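Local coordinates for protein Glucose/sorbosone dehydrogenases (Escherichia coli K12, PDB 2G8S) that belongs to the glucose/sorbosone dehydrogenase family of beta-propeller proteins and carries a bound calcium ion, at residues V338-D341 with L347-V350; V8-L13 with T319-R324; T117-M122 with V167-Q172; P75-A78 with R82-L85. One frame throughout, in Å; residues are numbered along the deposited sequence.

Interaction 1. Residues V338-D341 with L347-V350; sequences VLTD and LLKV. With EDO (1,2-ethanediol), chain L.
V338 and L348 stand side by side on one face of the sheet, their CB atoms 4.1 Å apart, while L339 and L347 project from the other. With CG1 anti to the backbone N (chi1 178°), V338 CG2 lies beside that N and turns to V350 CG2, 3.9 Å away. On the same face T340 CG2 approaches L348 CD1 at 4.1 Å, the two side chains crossing at roughly a right angle. On the opposite face the leucines meet by their branch ends, L339 CD2 lying 3.9 Å from L347 CD1 as the chains pass at a slant. These layers sit on the antiparallel hairpin of strands 336-340 and 345-352, the two middle strands of a four-stranded propeller blade. V338 and L348 form its hydrogen-bonded pair: L348 N reaches V338 O at 2.8 Å, and V338 N reaches L348 O at 2.9 Å. L339 and L347 make the adjoining non-hydrogen-bonded pair. The hydroxyl of T340 is turned back to the hairpin end, where OG1 bonds to the backbone N of E346. I325 packs against V338 and T340, and L23 of strand 20-25 lies against both L339 and L347. K349, whose CB points away from 338-341, is extended, and its NZ donates to O1 of a 1,2-ethanediol at 2.8 Å.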
loop_
_atom_site.group_PDB
_atom_site.type_symbol
_atom_site.label_atom_id
_atom_site.label_comp_id
_atom_site.label_asym_id
_atom_site.label_seq_id
_atom_site.Cartn_x
_atom_site.Cartn_y
_atom_site.Cartn_z
ATOM N N VAL A 338 -5.108 1.069 13.265
ATOM C CA VAL A 338 -5.504 -0.048 12.409
ATOM C C VAL A 338 -6.853 0.245 11.769
ATOM O O VAL A 338 -7.766 0.714 12.439
ATOM C CB VAL A 338 -5.572 -1.382 13.219
ATOM C CG1 VAL A 338 -6.037 -2.553 12.355
ATOM C CG2 VAL A 338 -4.215 -1.705 13.842
ATOM N N LEU A 339 -6.957 -0.034 10.469
ATOM C CA LEU A 339 -8.227 0.083 9.736
ATOM C C LEU A 339 -8.666 -1.299 9.295
ATOM O O LEU A 339 -7.854 -2.086 8.784
ATOM C CB LEU A 339 -8.062 0.964 8.489
ATOM C CG LEU A 339 -7.856 2.462 8.715
ATOM C CD1 LEU A 339 -7.432 3.100 7.409
ATOM C CD2 LEU A 339 -9.120 3.144 9.282
ATOM N N THR A 340 -9.943 -1.609 9.508
ATOM C CA THR A 340 -10.468 -2.909 9.116
ATOM C C THR A 340 -11.194 -2.842 7.769
ATOM O O THR A 340 -11.756 -1.799 7.411
ATOM C CB THR A 340 -11.398 -3.497 10.189
ATOM O OG1 THR A 340 -12.614 -2.744 10.246
ATOM C CG2 THR A 340 -10.715 -3.477 11.545
ATOM N N ASP A 341 -11.172 -3.961 7.037
ATOM C CA ASP A 341 -11.708 -4.041 5.674
ATOM C C ASP A 341 -13.107 -4.637 5.700
ATOM O O ASP A 341 -13.320 -5.783 5.273
ATOM C CB ASP A 341 -10.796 -4.887 4.779
ATOM C CG ASP A 341 -11.217 -4.839 3.321
ATOM O OD1 ASP A 341 -11.371 -3.722 2.790
ATOM O OD2 ASP A 341 -11.406 -5.910 2.703
ATOM N N LEU A 347 -11.718 2.135 12.861
ATOM C CA LEU A 347 -10.394 2.672 13.147
ATOM C C LEU A 347 -10.093 2.302 14.591
ATOM O O LEU A 347 -10.851 2.669 15.498
ATOM C CB LEU A 347 -10.392 4.189 12.983
ATOM C CG LEU A 347 -9.165 4.949 13.501
ATOM C CD1 LEU A 347 -7.915 4.654 12.669
ATOM C CD2 LEU A 347 -9.483 6.447 13.535
ATOM N N LEU A 348 -8.996 1.563 14.784
ATOM C CA LEU A 348 -8.606 1.049 16.090
ATOM C C LEU A 348 -7.290 1.656 16.531
ATOM O O LEU A 348 -6.401 1.870 15.711
ATOM C CB LEU A 348 -8.420 -0.465 16.016
ATOM C CG LEU A 348 -9.547 -1.310 15.411
ATOM C CD1 LEU A 348 -9.124 -2.763 15.219
ATOM C CD2 LEU A 348 -10.784 -1.230 16.288
ATOM N N LYS A 349 -7.179 1.914 17.836
ATOM C CA LYS A 349 -5.937 2.371 18.455
ATOM C C LYS A 349 -5.462 1.231 19.347
ATOM O O LYS A 349 -6.186 0.797 20.258
ATOM C CB LYS A 349 -6.190 3.644 19.273
ATOM C CG LYS A 349 -4.950 4.238 19.956
ATOM C CD LYS A 349 -5.305 5.583 20.570
ATOM C CE LYS A 349 -4.119 6.221 21.276
ATOM N NZ LYS A 349 -4.482 7.553 21.839
ATOM N N VAL A 350 -4.257 0.742 19.063
ATOM C CA VAL A 350 -3.787 -0.527 19.616
ATOM C C VAL A 350 -2.469 -0.333 20.363
ATOM O O VAL A 350 -1.603 0.417 19.917
ATOM C CB VAL A 350 -3.624 -1.590 18.485
ATOM C CG1 VAL A 350 -3.187 -2.938 19.056
ATOM C CG2 VAL A 350 -4.921 -1.751 17.679
HETATM C C1 EDO L . -7.439 9.866 20.570
HETATM O O1 EDO L . -7.024 8.599 21.090
HETATM C C2 EDO L . -6.494 10.300 19.461
HETATM O O2 EDO L . -5.915 9.148 18.840
#

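Interaction 2. Residues V8-L13 with T319-R324; sequences VNVEVL and TDRGQR. With EDO (1,2-ethanediol), chain I.
V10 and R321 mark the nearest approach of the two backbones, yet their CA atoms remain 9.8 Å apart, so segment 8-13 of strand 8-17 and the loop 319-324, which starts as a 3-10 turn, meet through side chains alone. R321 spans the gap. The chain turns about its CG-CD bond (chi3 83°), setting the guanidinium beside the strand: V10 CG1 lies over one of its faces, 3.9 Å from NE, and V12 CG2 comes in obliquely to 3.6 Å from NH2. A 1,2-ethanediol molecule occupies the edge of the same group. R321 NE donates to its O2 at 3.0 Å, and R321 NH2 to its O1 at 3.0 Å in an almost straight bond (177°), so two adjacent nitrogens grip one diol. NH2 also forms a salt bridge to E346 OE2 on the neighbouring strand.

Strand 8-17 is the outermost strand of a blade whose other three strands come from the C-terminal end of the chain, the closure by which many beta-propellers join their two termini. Loop 319-324 leads into that blade from the strand 310-317 of the blade before it, and R321 and V12 both touch L348 of the adjacent strand 345-352. Within the loop, G322 has a positive phi, and Q323 folds back to donate from NE2 to R321 O at 3.0 Å, the bond nearly straight (166°) and the acceptor in the plane of its amide.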
loop_
_atom_site.group_PDB
_atom_site.type_symbol
_atom_site.label_atom_id
_atom_site.label_comp_id
_atom_site.label_asym_id
_atom_site.label_seq_id
_atom_site.Cartn_x
_atom_site.Cartn_y
_atom_site.Cartn_z
ATOM N N VAL A 8 -3.061 -7.641 23.438
ATOM C CA VAL A 8 -3.064 -6.197 23.200
ATOM C C VAL A 8 -4.329 -5.491 23.683
ATOM O O VAL A 8 -5.400 -6.101 23.803
ATOM C CB VAL A 8 -2.832 -5.847 21.700
ATOM C CG1 VAL A 8 -1.440 -6.309 21.246
ATOM C CG2 VAL A 8 -3.925 -6.445 20.813
ATOM N N ASN A 9 -4.168 -4.199 23.952
ATOM C CA ASN A 9 -5.289 -3.308 24.235
ATOM C C ASN A 9 -5.807 -2.725 22.941
ATOM O O ASN A 9 -5.019 -2.355 22.067
ATOM C CB ASN A 9 -4.848 -2.186 25.167
ATOM C CG ASN A 9 -4.487 -2.702 26.535
ATOM O OD1 ASN A 9 -5.200 -3.537 27.089
ATOM N ND2 ASN A 9 -3.382 -2.215 27.088
ATOM N N VAL A 10 -7.129 -2.656 22.812
ATOM C CA VAL A 10 -7.728 -2.139 21.585
ATOM C C VAL A 10 -8.818 -1.139 21.954
ATOM O O VAL A 10 -9.747 -1.475 22.696
ATOM C CB VAL A 10 -8.361 -3.265 20.729
ATOM C CG1 VAL A 10 -9.013 -2.690 19.479
ATOM C CG2 VAL A 10 -7.324 -4.323 20.356
ATOM N N GLU A 11 -8.703 0.072 21.417
ATOM C CA GLU A 11 -9.733 1.094 21.572
ATOM C C GLU A 11 -10.335 1.365 20.201
ATOM O O GLU A 11 -9.606 1.652 19.246
ATOM C CB GLU A 11 -9.140 2.383 22.159
ATOM C CG GLU A 11 -10.112 3.558 22.129
ATOM C CD GLU A 11 -9.589 4.812 22.819
ATOM O OE1 GLU A 11 -8.371 4.913 23.081
ATOM O OE2 GLU A 11 -10.419 5.711 23.076
ATOM N N VAL A 12 -11.660 1.268 20.099
ATOM C CA VAL A 12 -12.335 1.608 18.849
ATOM C C VAL A 12 -12.525 3.120 18.797
ATOM O O VAL A 12 -13.322 3.677 19.556
ATOM C CB VAL A 12 -13.706 0.898 18.702
ATOM C CG1 VAL A 12 -14.370 1.293 17.379
ATOM C CG2 VAL A 12 -13.539 -0.615 18.790
ATOM N N LEU A 13 -11.781 3.778 17.913
ATOM C CA LEU A 13 -11.865 5.232 17.782
ATOM C C LEU A 13 -13.066 5.676 16.957
ATOM O O LEU A 13 -13.688 6.704 17.246
ATOM C CB LEU A 13 -10.587 5.803 17.166
ATOM C CG LEU A 13 -9.321 5.643 18.008
ATOM C CD1 LEU A 13 -8.152 6.228 17.261
ATOM C CD2 LEU A 13 -9.453 6.303 19.385
ATOM N N THR A 319 -6.589 -11.369 16.414
ATOM C CA THR A 319 -7.293 -12.517 15.839
ATOM C C THR A 319 -8.664 -12.739 16.476
ATOM O O THR A 319 -9.606 -13.145 15.794
ATOM C CB THR A 319 -6.469 -13.815 15.953
ATOM O OG1 THR A 319 -5.106 -13.542 15.612
ATOM C CG2 THR A 319 -7.013 -14.882 15.011
ATOM N N ASP A 320 -8.780 -12.450 17.769
ATOM C CA ASP A 320 -10.059 -12.671 18.449
ATOM C C ASP A 320 -11.192 -11.722 18.031
ATOM O O ASP A 320 -12.357 -11.965 18.364
ATOM C CB ASP A 320 -9.879 -12.716 19.974
ATOM C CG ASP A 320 -9.333 -11.422 20.565
ATOM O OD1 ASP A 320 -9.057 -10.453 19.829
ATOM O OD2 ASP A 320 -9.165 -11.382 21.810
ATOM N N ARG A 321 -10.865 -10.655 17.299
ATOM C CA ARG A 321 -11.890 -9.683 16.892
ATOM C C ARG A 321 -12.624 -10.081 15.609
ATOM O O ARG A 321 -13.695 -9.547 15.313
ATOM C CB ARG A 321 -11.297 -8.278 16.733
ATOM C CG ARG A 321 -10.620 -7.745 17.998
ATOM C CD ARG A 321 -10.287 -6.262 17.885
ATOM N NE ARG A 321 -11.439 -5.416 18.220
ATOM C CZ ARG A 321 -12.192 -4.769 17.335
ATOM N NH1 ARG A 321 -11.925 -4.847 16.032
ATOM N NH2 ARG A 321 -13.210 -4.021 17.748
ATOM N N GLY A 322 -12.024 -10.980 14.834
ATOM C CA GLY A 322 -12.659 -11.534 13.641
ATOM C C GLY A 322 -12.850 -10.578 12.482
ATOM O O GLY A 322 -13.701 -10.822 11.620
ATOM N N GLN A 323 -12.052 -9.505 12.437
ATOM C CA GLN A 323 -12.171 -8.489 11.394
ATOM C C GLN A 323 -11.017 -8.548 10.403
ATOM O O GLN A 323 -9.849 -8.656 10.802
ATOM C CB GLN A 323 -12.232 -7.087 12.010
ATOM C CG GLN A 323 -13.283 -6.933 13.104
ATOM C CD GLN A 323 -14.702 -7.205 12.618
ATOM O OE1 GLN A 323 -15.242 -6.470 11.783
ATOM N NE2 GLN A 323 -15.313 -8.267 13.138
ATOM N N ARG A 324 -11.352 -8.464 9.117
ATOM C CA ARG A 324 -10.331 -8.331 8.072
ATOM C C ARG A 324 -9.537 -7.055 8.325
ATOM O O ARG A 324 -10.123 -6.015 8.601
ATOM C CB ARG A 324 -10.989 -8.247 6.690
ATOM C CG ARG A 324 -11.852 -9.442 6.305
ATOM C CD ARG A 324 -12.754 -9.128 5.099
ATOM N NE ARG A 324 -12.047 -8.542 3.958
ATOM C CZ ARG A 324 -11.336 -9.238 3.066
ATOM N NH1 ARG A 324 -11.213 -10.557 3.182
ATOM N NH2 ARG A 324 -10.734 -8.612 2.062
HETATM C C1 EDO I . -12.596 -3.217 21.398
HETATM O O1 EDO I . -13.710 -3.837 20.738
HETATM C C2 EDO I . -11.778 -4.266 22.134
HETATM O O2 EDO I . -11.360 -5.277 21.200
#

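Interaction 3. Residues T117-M122 with V167-Q172; sequences TVFRQM and VRLTDQ. With PO4 (phosphate ion), chain D.
F119 bridges two adjoining blades of the propeller, reaching from strand 115-120 to V167 and L169 of strand 165-170. It belongs to a classic beta bulge, in which V118 and F119 both face V100 of the neighbouring strand. From the backbone its CB leaves toward the other blade and meets L169 CD1 at 4.0 Å. With CG anti to the backbone N (chi1 169°), the ring then runs along the interface. CG and CD1 still pass the same leucine methyl, CD1 of F119 lying 4.3 Å from CD1 of L169. Further out the partner changes: CE1 approaches V167 CG2, and CZ, the tip, comes to 3.9 Å from that methyl, which arrives from the opposite direction. Both branches meet the ring obliquely. L147 and L162 add to the apolar surroundings of the phenyl group, which is buried.

Each strand has polar features outside this apolar contact. T170 OG1 accepts from Q172 N at 3.2 Å, an ST turn that ends the strand, and it is also bonded to E174 N. On the other strand R120, extended from CG to NE, brings its guanidinium to a phosphate ion, which sits at the edge of the group; NE is meanwhile in a salt bridge with E89. T117 CG2 lies over the centre of one guanidinium face, 3.5 Å above its plane. R120 NH1 donates to phosphate O2 at 2.9 Å and only weakly to O4, the oxygen that also lies 3.1 Å from F119 N.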
loop_
_atom_site.group_PDB
_atom_site.type_symbol
_atom_site.label_atom_id
_atom_site.label_comp_id
_atom_site.label_asym_id
_atom_site.label_seq_id
_atom_site.Cartn_x
_atom_site.Cartn_y
_atom_site.Cartn_z
ATOM N N THR A 117 -4.306 14.970 -11.659
ATOM C CA THR A 117 -3.772 13.627 -11.816
ATOM C C THR A 117 -2.465 13.727 -12.598
ATOM O O THR A 117 -2.427 14.235 -13.731
ATOM C CB THR A 117 -4.798 12.706 -12.497
ATOM O OG1 THR A 117 -5.967 12.622 -11.670
ATOM C CG2 THR A 117 -4.228 11.303 -12.701
ATOM N N VAL A 118 -1.386 13.258 -11.979
ATOM C CA VAL A 118 -0.061 13.390 -12.569
ATOM C C VAL A 118 0.538 12.096 -13.113
ATOM O O VAL A 118 1.510 12.140 -13.850
ATOM C CB VAL A 118 0.953 14.069 -11.603
ATOM C CG1 VAL A 118 0.425 15.393 -11.118
ATOM C CG2 VAL A 118 1.294 13.162 -10.426
ATOM N N PHE A 119 -0.031 10.956 -12.725
ATOM C CA PHE A 119 0.491 9.672 -13.165
ATOM C C PHE A 119 -0.638 8.678 -13.342
ATOM O O PHE A 119 -1.547 8.590 -12.510
ATOM C CB PHE A 119 1.525 9.106 -12.178
ATOM C CG PHE A 119 1.893 7.676 -12.472
ATOM C CD1 PHE A 119 2.823 7.374 -13.457
ATOM C CD2 PHE A 119 1.259 6.629 -11.805
ATOM C CE1 PHE A 119 3.139 6.048 -13.762
ATOM C CE2 PHE A 119 1.569 5.315 -12.100
ATOM C CZ PHE A 119 2.506 5.021 -13.084
ATOM N N ARG A 120 -0.572 7.932 -14.444
ATOM C CA ARG A 120 -1.534 6.866 -14.709
ATOM C C ARG A 120 -0.867 5.573 -15.135
ATOM O O ARG A 120 0.013 5.561 -15.998
ATOM C CB ARG A 120 -2.517 7.278 -15.803
ATOM C CG ARG A 120 -3.532 8.277 -15.348
ATOM C CD ARG A 120 -4.380 8.736 -16.520
ATOM N NE ARG A 120 -5.547 9.476 -16.061
ATOM C CZ ARG A 120 -5.619 10.801 -15.958
ATOM N NH1 ARG A 120 -4.577 11.574 -16.275
ATOM N NH2 ARG A 120 -6.739 11.349 -15.518
ATOM N N GLN A 121 -1.280 4.484 -14.497
ATOM C CA GLN A 121 -0.961 3.159 -14.986
ATOM C C GLN A 121 -1.564 2.994 -16.374
ATOM O O GLN A 121 -2.768 3.159 -16.556
ATOM C CB GLN A 121 -1.541 2.120 -14.035
ATOM C CG GLN A 121 -1.310 0.690 -14.459
ATOM C CD GLN A 121 -1.865 -0.294 -13.455
ATOM O OE1 GLN A 121 -3.026 -0.196 -13.053
ATOM N NE2 GLN A 121 -1.040 -1.256 -13.045
HETATM N N MSE A 122 -0.711 2.698 -17.345
HETATM C CA MSE A 122 -1.166 2.454 -18.715
HETATM C C MSE A 122 -0.442 1.228 -19.250
HETATM O O MSE A 122 0.724 1.027 -18.935
HETATM C CB MSE A 122 -0.911 3.661 -19.624
HETATM C CG MSE A 122 -1.681 4.904 -19.228
HETATM SE SE MSE A 122 -3.592 4.702 -19.461
HETATM C CE MSE A 122 -3.712 5.093 -21.333
ATOM N N VAL A 167 6.940 1.858 -9.347
ATOM C CA VAL A 167 7.315 3.085 -10.061
ATOM C C VAL A 167 8.048 4.033 -9.111
ATOM O O VAL A 167 7.726 4.090 -7.927
ATOM C CB VAL A 167 6.062 3.767 -10.670
ATOM C CG1 VAL A 167 6.276 5.267 -10.875
ATOM C CG2 VAL A 167 5.668 3.072 -11.984
ATOM N N ARG A 168 9.043 4.758 -9.623
ATOM C CA ARG A 168 9.665 5.841 -8.861
ATOM C C ARG A 168 9.563 7.129 -9.653
ATOM O O ARG A 168 10.051 7.207 -10.785
ATOM C CB ARG A 168 11.139 5.564 -8.538
ATOM C CG ARG A 168 11.691 6.574 -7.524
ATOM C CD ARG A 168 13.184 6.459 -7.298
ATOM N NE ARG A 168 13.954 6.944 -8.440
ATOM C CZ ARG A 168 15.148 7.537 -8.369
ATOM N NH1 ARG A 168 15.750 7.779 -7.203
ATOM N NH2 ARG A 168 15.740 7.896 -9.490
ATOM N N LEU A 169 8.923 8.123 -9.050
ATOM C CA LEU A 169 8.879 9.477 -9.601
ATOM C C LEU A 169 9.636 10.395 -8.660
ATOM O O LEU A 169 9.953 10.005 -7.539
ATOM C CB LEU A 169 7.428 9.956 -9.731
ATOM C CG LEU A 169 6.516 9.079 -10.593
ATOM C CD1 LEU A 169 5.124 9.662 -10.636
ATOM C CD2 LEU A 169 7.069 8.902 -12.007
ATOM N N THR A 170 9.937 11.614 -9.102
ATOM C CA THR A 170 10.379 12.624 -8.142
ATOM C C THR A 170 9.192 12.947 -7.240
ATOM O O THR A 170 8.039 12.597 -7.549
ATOM C CB THR A 170 10.844 13.940 -8.814
ATOM O OG1 THR A 170 9.707 14.637 -9.346
ATOM C CG2 THR A 170 11.866 13.660 -9.908
ATOM N N ASP A 171 9.463 13.646 -6.144
ATOM C CA ASP A 171 8.395 14.012 -5.219
ATOM C C ASP A 171 7.420 15.044 -5.806
ATOM O O ASP A 171 6.460 15.432 -5.144
ATOM C CB ASP A 171 8.962 14.443 -3.853
ATOM C CG ASP A 171 9.893 15.653 -3.939
ATOM O OD1 ASP A 171 9.911 16.342 -4.979
ATOM O OD2 ASP A 171 10.603 15.915 -2.939
ATOM N N GLN A 172 7.664 15.457 -7.053
ATOM C CA GLN A 172 6.750 16.338 -7.800
ATOM C C GLN A 172 5.967 15.586 -8.879
ATOM O O GLN A 172 5.111 16.161 -9.570
ATOM C CB GLN A 172 7.533 17.498 -8.433
ATOM C CG GLN A 172 8.243 18.400 -7.424
ATOM C CD GLN A 172 7.293 19.277 -6.611
ATOM O OE1 GLN A 172 6.153 19.526 -7.006
ATOM N NE2 GLN A 172 7.774 19.761 -5.478
HETATM P P PO4 D . -1.024 11.647 -16.815
HETATM O O1 PO4 D . -1.074 13.126 -16.473
HETATM O O2 PO4 D . -2.092 11.286 -17.808
HETATM O O3 PO4 D . 0.322 11.301 -17.401
HETATM O O4 PO4 D . -1.276 10.852 -15.563
#

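Interaction 4. Residues P75-A78 with R82-L85; sequences PDFA and RIWL. With EDO (1,2-ethanediol), chain K.
A short helical turn, 77-80, makes the link between two antiparallel neighbours of one propeller blade, strands 68-73 and 82-90, and F77 at its start folds against R82 and I83 at the start of the second strand. The F77 ring presents its edge to the backbone: CD1 lies 3.5 Å from R82 O, which is in the ring plane. Next to it CE1 touches I83 CG2 at 3.8 Å; the two side chains lie alongside each other and point the same way, with L105 packing on both.

D76 occupies the N-cap position without making a capping bond. Instead its OD1 is bonded to S80 OG, which also takes the backbone N of R82, so S80 OG is shared by the two residues. A 1,2-ethanediol sits by the turn: its O1 donates to D76 OD1 at 2.7 Å, and D76 N gives a weak bond to its O2. The R82 chain runs straight to CD and then turns (chi3 -70°), bringing NH1 to Q172 OE1, while Y102 makes a cation-pi contact with the same guanidinium. This is a connection between sequential antiparallel strands, the up-and-down topology of a beta-propeller blade.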
loop_
_atom_site.group_PDB
_atom_site.type_symbol
_atom_site.label_atom_id
_atom_site.label_comp_id
_atom_site.label_asym_id
_atom_site.label_seq_id
_atom_site.Cartn_x
_atom_site.Cartn_y
_atom_site.Cartn_z
ATOM N N PRO A 75 5.924 15.420 1.685
ATOM C CA PRO A 75 6.927 15.663 2.731
ATOM C C PRO A 75 6.964 17.116 3.221
ATOM O O PRO A 75 7.248 17.345 4.396
ATOM C CB PRO A 75 8.245 15.288 2.052
ATOM C CG PRO A 75 7.838 14.301 0.984
ATOM C CD PRO A 75 6.515 14.813 0.480
ATOM N N ASP A 76 6.678 18.067 2.334
ATOM C CA ASP A 76 6.681 19.494 2.705
ATOM C C ASP A 76 5.294 20.031 3.093
ATOM O O ASP A 76 5.045 21.242 2.989
ATOM C CB ASP A 76 7.326 20.356 1.605
ATOM C CG ASP A 76 6.461 20.474 0.353
ATOM O OD1 ASP A 76 5.480 19.708 0.215
ATOM O OD2 ASP A 76 6.779 21.327 -0.507
ATOM N N PHE A 77 4.409 19.142 3.551
ATOM C CA PHE A 77 3.029 19.503 3.935
ATOM C C PHE A 77 2.958 20.736 4.850
ATOM O O PHE A 77 2.062 21.568 4.710
ATOM C CB PHE A 77 2.309 18.314 4.597
ATOM C CG PHE A 77 0.900 18.627 5.039
ATOM C CD1 PHE A 77 -0.173 18.454 4.165
ATOM C CD2 PHE A 77 0.643 19.103 6.322
ATOM C CE1 PHE A 77 -1.474 18.751 4.562
ATOM C CE2 PHE A 77 -0.656 19.411 6.725
ATOM C CZ PHE A 77 -1.719 19.227 5.848
ATOM N N ALA A 78 3.908 20.848 5.774
ATOM C CA ALA A 78 3.956 21.973 6.714
ATOM C C ALA A 78 3.891 23.328 6.014
ATOM O O ALA A 78 3.353 24.292 6.579
ATOM C CB ALA A 78 5.199 21.886 7.587
ATOM N N ARG A 82 0.139 20.033 0.688
ATOM C CA ARG A 82 -0.142 19.131 -0.417
ATOM C C ARG A 82 -0.444 17.725 0.079
ATOM O O ARG A 82 0.284 17.176 0.912
ATOM C CB ARG A 82 1.020 19.133 -1.402
ATOM C CG ARG A 82 0.813 18.221 -2.595
ATOM C CD ARG A 82 2.019 18.264 -3.491
ATOM N NE ARG A 82 2.140 19.545 -4.188
ATOM C CZ ARG A 82 3.120 19.849 -5.035
ATOM N NH1 ARG A 82 4.090 18.973 -5.270
ATOM N NH2 ARG A 82 3.135 21.037 -5.631
ATOM N N ILE A 83 -1.536 17.153 -0.430
ATOM C CA ILE A 83 -1.862 15.757 -0.162
ATOM C C ILE A 83 -1.997 15.003 -1.476
ATOM O O ILE A 83 -2.467 15.556 -2.474
ATOM C CB ILE A 83 -3.107 15.571 0.751
ATOM C CG1 ILE A 83 -4.408 15.915 0.035
ATOM C CG2 ILE A 83 -2.946 16.354 2.049
ATOM C CD1 ILE A 83 -5.643 15.299 0.715
ATOM N N TRP A 84 -1.512 13.766 -1.470
ATOM C CA TRP A 84 -1.551 12.892 -2.634
ATOM C C TRP A 84 -2.605 11.812 -2.449
ATOM O O TRP A 84 -2.784 11.292 -1.341
ATOM C CB TRP A 84 -0.182 12.227 -2.837
ATOM C CG TRP A 84 0.890 13.148 -3.344
ATOM C CD1 TRP A 84 1.503 14.174 -2.665
ATOM C CD2 TRP A 84 1.475 13.129 -4.651
ATOM N NE1 TRP A 84 2.435 14.793 -3.475
ATOM C CE2 TRP A 84 2.440 14.169 -4.700
ATOM C CE3 TRP A 84 1.283 12.326 -5.789
ATOM C CZ2 TRP A 84 3.220 14.416 -5.846
ATOM C CZ3 TRP A 84 2.042 12.578 -6.927
ATOM C CH2 TRP A 84 3.002 13.611 -6.947
ATOM N N LEU A 85 -3.299 11.471 -3.534
ATOM C CA LEU A 85 -4.286 10.387 -3.518
ATOM C C LEU A 85 -4.034 9.437 -4.680
ATOM O O LEU A 85 -3.593 9.859 -5.760
ATOM C CB LEU A 85 -5.720 10.923 -3.645
ATOM C CG LEU A 85 -6.225 11.918 -2.593
ATOM C CD1 LEU A 85 -7.558 12.550 -2.999
ATOM C CD2 LEU A 85 -6.372 11.224 -1.235
HETATM C C1 EDO K . 7.243 18.549 -2.461
HETATM O O1 EDO K . 5.876 18.383 -2.063
HETATM C C2 EDO K . 8.165 17.636 -1.654
HETATM O O2 EDO K . 7.878 17.699 -0.249
#

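How the interactions relate
Interaction 2 opens first, with the N-terminal strand 8-13, and closes only at 319-324, so its loop takes in most of the chain. Interactions 4 and 3 lie inside that loop, in series: 75-85 closes a short link within one blade, and 117-172 then joins that blade to the next. They touch where V118 CG2 packs on W84 CZ3 at 3.6 Å. Interaction 1 follows after interaction 2 has closed, as a local hairpin near the C terminus; no loops cross. Its strand 345-352 pairs with 8-17, L13 N lying 2.8 Å from L347 O, which unites both ends of the chain in one blade. Interactions 1 and 3 have centres about 29 Å apart, on opposite sides of the chain's centre.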